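Long-range contacts in dihydrodipicolinate synthase (Bacteroides thetaiotaomicron, PDB 4XKY), which probably condenses pyruvate with aspartate semialdehyde through a Schiff base, as a tetrameric class I aldolase-type lyase on the lysine and diaminopimelate pathway: residues A[43-48]-A[61-66]; A[103-108]-A[119-124]. All coordinates share one frame; numbering follows the deposited sequence.

Interaction 1. Residues A[43-48]-A[61-66]; sequences FVLGTT and EMIKNT
Val44, at the end of strand 42-44, faces Ile63 of helix 56-70 with their CA atoms 7.0 Å apart, close enough for small and medium apolar side chains to fill the layer between strand and helix. Val44 points toward the helix, and its branch at CB sets a methyl against each of two helix residues without needing a long side chain. Val44 CG1 lies 3.6 Å from Thr66 CG2, while CG2 more loosely approaches Ile63 CG1. The unbranched, flexible Met62 suits its place: CG starts anti to the backbone N (chi1 179°) and the chain then bends at chi2, bringing the methyl CE 3.9 Å from Val44 CG1. Leu45 follows with a positive phi of 67°, which turns the chain out of the strand, and the end of its side chain reaches the same helix. Leu45 CD1 lies 3.7 Å from Ile63 CD1, and CD2 rests against Met62 CG. Thr66 can sit in this buried layer because its hydroxyl is satisfied by its own helix: OG1 donates to Met62 O at 2.8 Å, on the opposite face of that carbonyl from Thr66 N. Beyond Leu45, the chain runs through Gly46 to Thr48, one of the residues predicted to bind pyruvate, whose OG1 is hydrogen-bonded with Tyr258 OH. This is the strand-to-helix packing of a TIM barrel, the strand's C-terminal end leading into a substrate-site loop.

Interaction 2. Residues A[103-108]-A[119-124]; sequences VVSAPP and IEFYEH
Tyr122 of helix 115-125 reaches across to Ser105, the last residue of strand 102-105. From its CB the side chain leaves the helix with CG anti to the carbonyl carbon (chi1 -76°), and CG lies in the plane of the Phe121 ring, at its edge. Further out, Phe121 CD2 stands 3.6 Å above the plane of the tyrosine ring, over its centre, and Tyr122 CE1 passes 3.5 Å from Ser105 OG. The tip OH of Tyr122 donates to Ser105 O at 2.9 Å, arriving from above the carbonyl plane; Ser105 OG is 3.2 Å from Tyr122 OH. Tyrosine suits the place, being long enough to span the layer and ending in a group that binds a buried carbonyl. OH also abuts Pro107 CD, near the edge of the tyrosine ring. Pro107 CB sits over the face of the Phe121 ring in a CH-pi contact, 4.3 Å from its centroid; Pro108 CD packs 3.7 Å from Phe121 CE1. Having no N-H, neither proline brings a backbone donor into this buried layer. Leu135 of strand 133-137 and Ile154 of helix 148-154 flank Tyr122, which thus lies where two successive strands and their helices meet.

Both contacts join a strand of the parallel barrel sheet to the helix that follows it, each as part of a beta-alpha-beta unit. They come in series: interaction 1 closes before interaction 2 opens. Strand 76-79 lies between strands 42-44 and 102-105 in the sheet, and the centres of the contacts are 19 Å apart. They nevertheless touch, since Phe43, pointing away from its own helix, packs CE1 3.5 Å from Val104 CG2. Beyond the strand ends, 43-48 carries the predicted pyruvate-binding Thr48, while Ala106 in 103-108 lies beside Tyr136, the predicted proton donor/acceptor. Two strand-helix units in contact through their strands thus place their loops around one probable catalytic centre.

Interaction 1. Residues A[43-48]-A[61-66]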
loop_
_atom_site.group_PDB
_atom_site.type_symbol
_atom_site.label_atom_id
_atom_site.label_comp_id
_atom_site.label_asym_id
_atom_site.label_seq_id
_atom_site.Cartn_x
_atom_site.Cartn_y
_atom_site.Cartn_z
ATOM N N PHE A 43 12.886 -24.908 12.876
ATOM C CA PHE A 43 12.611 -24.275 11.617
ATOM C C PHE A 43 13.758 -23.332 11.308
ATOM O O PHE A 43 14.001 -22.368 12.048
ATOM C CB PHE A 43 11.268 -23.552 11.682
ATOM C CG PHE A 43 10.959 -22.737 10.464
ATOM C CD1 PHE A 43 11.233 -23.219 9.190
ATOM C CD2 PHE A 43 10.411 -21.473 10.585
ATOM C CE1 PHE A 43 10.967 -22.441 8.072
ATOM C CE2 PHE A 43 10.127 -20.696 9.464
ATOM C CZ PHE A 43 10.407 -21.184 8.209
ATOM N N VAL A 44 14.515 -23.635 10.252
ATOM C CA VAL A 44 15.648 -22.781 9.919
ATOM C C VAL A 44 15.416 -21.954 8.672
ATOM O O VAL A 44 14.672 -22.352 7.769
ATOM C CB VAL A 44 16.979 -23.534 9.810
ATOM C CG1 VAL A 44 17.239 -24.324 11.093
ATOM C CG2 VAL A 44 17.023 -24.456 8.606
ATOM N N LEU A 45 16.103 -20.812 8.676
ATOM C CA LEU A 45 16.092 -19.817 7.611
ATOM C C LEU A 45 14.755 -19.101 7.408
ATOM O O LEU A 45 14.453 -18.646 6.326
ATOM C CB LEU A 45 16.615 -20.440 6.302
ATOM C CG LEU A 45 18.059 -20.940 6.406
ATOM C CD1 LEU A 45 18.517 -21.483 5.069
ATOM C CD2 LEU A 45 19.016 -19.847 6.839
ATOM N N GLY A 46 13.946 -19.001 8.443
ATOM C CA GLY A 46 12.776 -18.129 8.393
ATOM C C GLY A 46 13.262 -16.673 8.464
ATOM O O GLY A 46 14.483 -16.410 8.435
ATOM N N THR A 47 12.301 -15.749 8.528
ATOM C CA THR A 47 12.526 -14.297 8.754
ATOM C C THR A 47 13.386 -14.020 9.993
ATOM O O THR A 47 14.335 -13.254 9.941
ATOM C CB THR A 47 11.182 -13.546 8.931
ATOM O OG1 THR A 47 10.309 -13.864 7.840
ATOM C CG2 THR A 47 11.391 -12.008 8.928
ATOM N N THR A 48 13.049 -14.679 11.090
ATOM C CA THR A 48 13.844 -14.667 12.312
ATOM C C THR A 48 15.316 -15.110 12.132
ATOM O O THR A 48 16.211 -14.618 12.858
ATOM C CB THR A 48 13.146 -15.525 13.379
ATOM O OG1 THR A 48 11.867 -14.947 13.656
ATOM C CG2 THR A 48 13.923 -15.542 14.633
ATOM N N GLU A 61 25.498 -23.314 5.185
ATOM C CA GLU A 61 26.119 -23.699 6.442
ATOM C C GLU A 61 25.113 -23.818 7.585
ATOM O O GLU A 61 25.243 -24.699 8.419
ATOM C CB GLU A 61 27.230 -22.734 6.807
ATOM C CG GLU A 61 28.349 -22.764 5.783
ATOM C CD GLU A 61 29.507 -21.852 6.124
ATOM O OE1 GLU A 61 29.408 -21.079 7.103
ATOM O OE2 GLU A 61 30.509 -21.890 5.383
ATOM N N MET A 62 24.106 -22.953 7.614
ATOM C CA MET A 62 23.114 -23.038 8.657
ATOM C C MET A 62 22.356 -24.350 8.537
ATOM O O MET A 62 22.118 -25.004 9.526
ATOM C CB MET A 62 22.133 -21.882 8.593
ATOM C CG MET A 62 21.011 -21.893 9.644
ATOM S SD MET A 62 21.621 -21.849 11.349
ATOM C CE MET A 62 20.080 -21.846 12.254
ATOM N N ILE A 63 21.946 -24.703 7.322
ATOM C CA ILE A 63 21.256 -25.951 7.083
ATOM C C ILE A 63 22.100 -27.159 7.497
ATOM O O ILE A 63 21.621 -28.023 8.231
ATOM C CB ILE A 63 20.878 -26.065 5.603
ATOM C CG1 ILE A 63 19.777 -25.055 5.282
ATOM C CG2 ILE A 63 20.399 -27.472 5.237
ATOM C CD1 ILE A 63 19.613 -24.802 3.800
ATOM N N LYS A 64 23.336 -27.223 6.999
ATOM C CA LYS A 64 24.228 -28.346 7.280
ATOM C C LYS A 64 24.494 -28.481 8.770
ATOM O O LYS A 64 24.263 -29.535 9.342
ATOM C CB LYS A 64 25.569 -28.202 6.562
ATOM C CG LYS A 64 25.532 -28.241 5.032
ATOM C CD LYS A 64 26.952 -28.476 4.489
ATOM C CE LYS A 64 27.274 -27.747 3.189
ATOM N NZ LYS A 64 27.608 -26.306 3.415
ATOM N N ASN A 65 24.978 -27.427 9.414
ATOM C CA ASN A 65 25.205 -27.510 10.871
ATOM C C ASN A 65 23.949 -27.834 11.676
ATOM O O ASN A 65 24.024 -28.586 12.646
ATOM C CB ASN A 65 25.854 -26.236 11.421
ATOM C CG ASN A 65 27.318 -26.166 11.112
ATOM O OD1 ASN A 65 28.149 -26.689 11.857
ATOM N ND2 ASN A 65 27.648 -25.576 9.973
ATOM N N THR A 66 22.796 -27.259 11.312
ATOM C CA THR A 66 21.574 -27.538 12.081
ATOM C C THR A 66 21.211 -29.059 12.005
ATOM O O THR A 66 20.875 -29.688 13.006
ATOM C CB THR A 66 20.395 -26.657 11.650
ATOM O OG1 THR A 66 20.693 -25.280 11.905
ATOM C CG2 THR A 66 19.173 -27.026 12.447
#

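Interaction 2. Residues A[103-108]-A[119-124]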
loop_
_atom_site.group_PDB
_atom_site.type_symbol
_atom_site.label_atom_id
_atom_site.label_comp_id
_atom_site.label_asym_id
_atom_site.label_seq_id
_atom_site.Cartn_x
_atom_site.Cartn_y
_atom_site.Cartn_z
ATOM N N VAL A 103 10.521 -28.942 3.827
ATOM C CA VAL A 103 10.875 -27.633 3.353
ATOM C C VAL A 103 9.652 -26.726 3.472
ATOM O O VAL A 103 8.507 -27.200 3.523
ATOM C CB VAL A 103 11.436 -27.678 1.923
ATOM C CG1 VAL A 103 12.766 -28.420 1.923
ATOM C CG2 VAL A 103 10.444 -28.314 0.934
ATOM N N VAL A 104 9.922 -25.428 3.553
ATOM C CA VAL A 104 8.900 -24.408 3.768
ATOM C C VAL A 104 9.092 -23.391 2.649
ATOM O O VAL A 104 10.211 -22.959 2.392
ATOM C CB VAL A 104 9.089 -23.731 5.133
ATOM C CG1 VAL A 104 7.970 -22.744 5.421
ATOM C CG2 VAL A 104 9.151 -24.782 6.226
ATOM N N SER A 105 8.019 -23.018 1.971
ATOM C CA SER A 105 8.161 -22.204 0.778
ATOM C C SER A 105 7.064 -21.170 0.615
ATOM O O SER A 105 5.878 -21.496 0.710
ATOM C CB SER A 105 8.122 -23.115 -0.442
ATOM O OG SER A 105 7.752 -22.388 -1.590
ATOM N N ALA A 106 7.471 -19.941 0.330
ATOM C CA ALA A 106 6.566 -18.885 -0.117
ATOM C C ALA A 106 6.923 -18.553 -1.549
ATOM O O ALA A 106 8.091 -18.589 -1.919
ATOM C CB ALA A 106 6.729 -17.638 0.736
ATOM N N PRO A 107 5.929 -18.196 -2.360
ATOM C CA PRO A 107 6.294 -17.755 -3.699
ATOM C C PRO A 107 6.996 -16.403 -3.624
ATOM O O PRO A 107 6.762 -15.632 -2.689
ATOM C CB PRO A 107 4.949 -17.652 -4.417
ATOM C CG PRO A 107 3.965 -17.361 -3.318
ATOM C CD PRO A 107 4.513 -17.940 -2.043
ATOM N N PRO A 108 7.879 -16.123 -4.583
ATOM C CA PRO A 108 8.673 -14.902 -4.549
ATOM C C PRO A 108 7.768 -13.670 -4.625
ATOM O O PRO A 108 6.728 -13.732 -5.272
ATOM C CB PRO A 108 9.530 -15.021 -5.808
ATOM C CG PRO A 108 8.728 -15.864 -6.728
ATOM C CD PRO A 108 8.092 -16.879 -5.825
ATOM N N ILE A 119 -1.374 -21.445 -7.936
ATOM C CA ILE A 119 -1.570 -22.881 -8.024
ATOM C C ILE A 119 -0.539 -23.444 -8.984
ATOM O O ILE A 119 0.089 -24.464 -8.711
ATOM C CB ILE A 119 -3.005 -23.226 -8.456
ATOM C CG1 ILE A 119 -3.962 -22.906 -7.296
ATOM C CG2 ILE A 119 -3.118 -24.690 -8.874
ATOM C CD1 ILE A 119 -5.405 -22.692 -7.697
ATOM N N GLU A 120 -0.340 -22.748 -10.094
ATOM C CA GLU A 120 0.568 -23.245 -11.126
ATOM C C GLU A 120 2.020 -23.183 -10.639
ATOM O O GLU A 120 2.824 -24.024 -11.010
ATOM C CB GLU A 120 0.398 -22.488 -12.459
ATOM C CG GLU A 120 1.340 -21.292 -12.660
ATOM C CD GLU A 120 1.564 -20.910 -14.122
ATOM O OE1 GLU A 120 1.475 -21.783 -15.014
ATOM O OE2 GLU A 120 1.853 -19.723 -14.382
ATOM N N PHE A 121 2.351 -22.174 -9.838
ATOM C CA PHE A 121 3.676 -22.076 -9.238
ATOM C C PHE A 121 4.015 -23.352 -8.484
ATOM O O PHE A 121 5.049 -23.956 -8.709
ATOM C CB PHE A 121 3.765 -20.896 -8.281
ATOM C CG PHE A 121 5.088 -20.797 -7.607
ATOM C CD1 PHE A 121 6.129 -20.116 -8.204
ATOM C CD2 PHE A 121 5.315 -21.429 -6.405
ATOM C CE1 PHE A 121 7.370 -20.042 -7.598
ATOM C CE2 PHE A 121 6.552 -21.369 -5.801
ATOM C CZ PHE A 121 7.590 -20.678 -6.396
ATOM N N TYR A 122 3.128 -23.752 -7.585
ATOM C CA TYR A 122 3.332 -24.959 -6.797
ATOM C C TYR A 122 3.240 -26.230 -7.598
ATOM O O TYR A 122 3.963 -27.185 -7.308
ATOM C CB TYR A 122 2.410 -24.960 -5.580
ATOM C CG TYR A 122 2.989 -24.009 -4.601
ATOM C CD1 TYR A 122 4.151 -24.340 -3.912
ATOM C CD2 TYR A 122 2.455 -22.753 -4.423
ATOM C CE1 TYR A 122 4.745 -23.452 -3.048
ATOM C CE2 TYR A 122 3.039 -21.853 -3.547
ATOM C CZ TYR A 122 4.192 -22.202 -2.872
ATOM O OH TYR A 122 4.792 -21.323 -1.992
ATOM N N GLU A 123 2.397 -26.241 -8.632
ATOM C CA GLU A 123 2.336 -27.403 -9.521
ATOM C C GLU A 123 3.655 -27.644 -10.253
ATOM O O GLU A 123 4.058 -28.782 -10.417
ATOM C CB GLU A 123 1.160 -27.319 -10.503
ATOM C CG GLU A 123 -0.142 -27.829 -9.887
ATOM C CD GLU A 123 -1.366 -27.648 -10.774
ATOM O OE1 GLU A 123 -1.222 -27.440 -12.004
ATOM O OE2 GLU A 123 -2.490 -27.723 -10.231
ATOM N N HIS A 124 4.327 -26.585 -10.685
ATOM C CA HIS A 124 5.656 -26.719 -11.296
ATOM C C HIS A 124 6.762 -26.972 -10.255
ATOM O O HIS A 124 7.769 -27.625 -10.557
ATOM C CB HIS A 124 6.011 -25.464 -12.092
ATOM C CG HIS A 124 5.080 -25.177 -13.235
ATOM N ND1 HIS A 124 4.463 -26.169 -13.972
ATOM C CD2 HIS A 124 4.697 -24.004 -13.795
ATOM C CE1 HIS A 124 3.724 -25.619 -14.920
ATOM N NE2 HIS A 124 3.846 -24.307 -14.833
#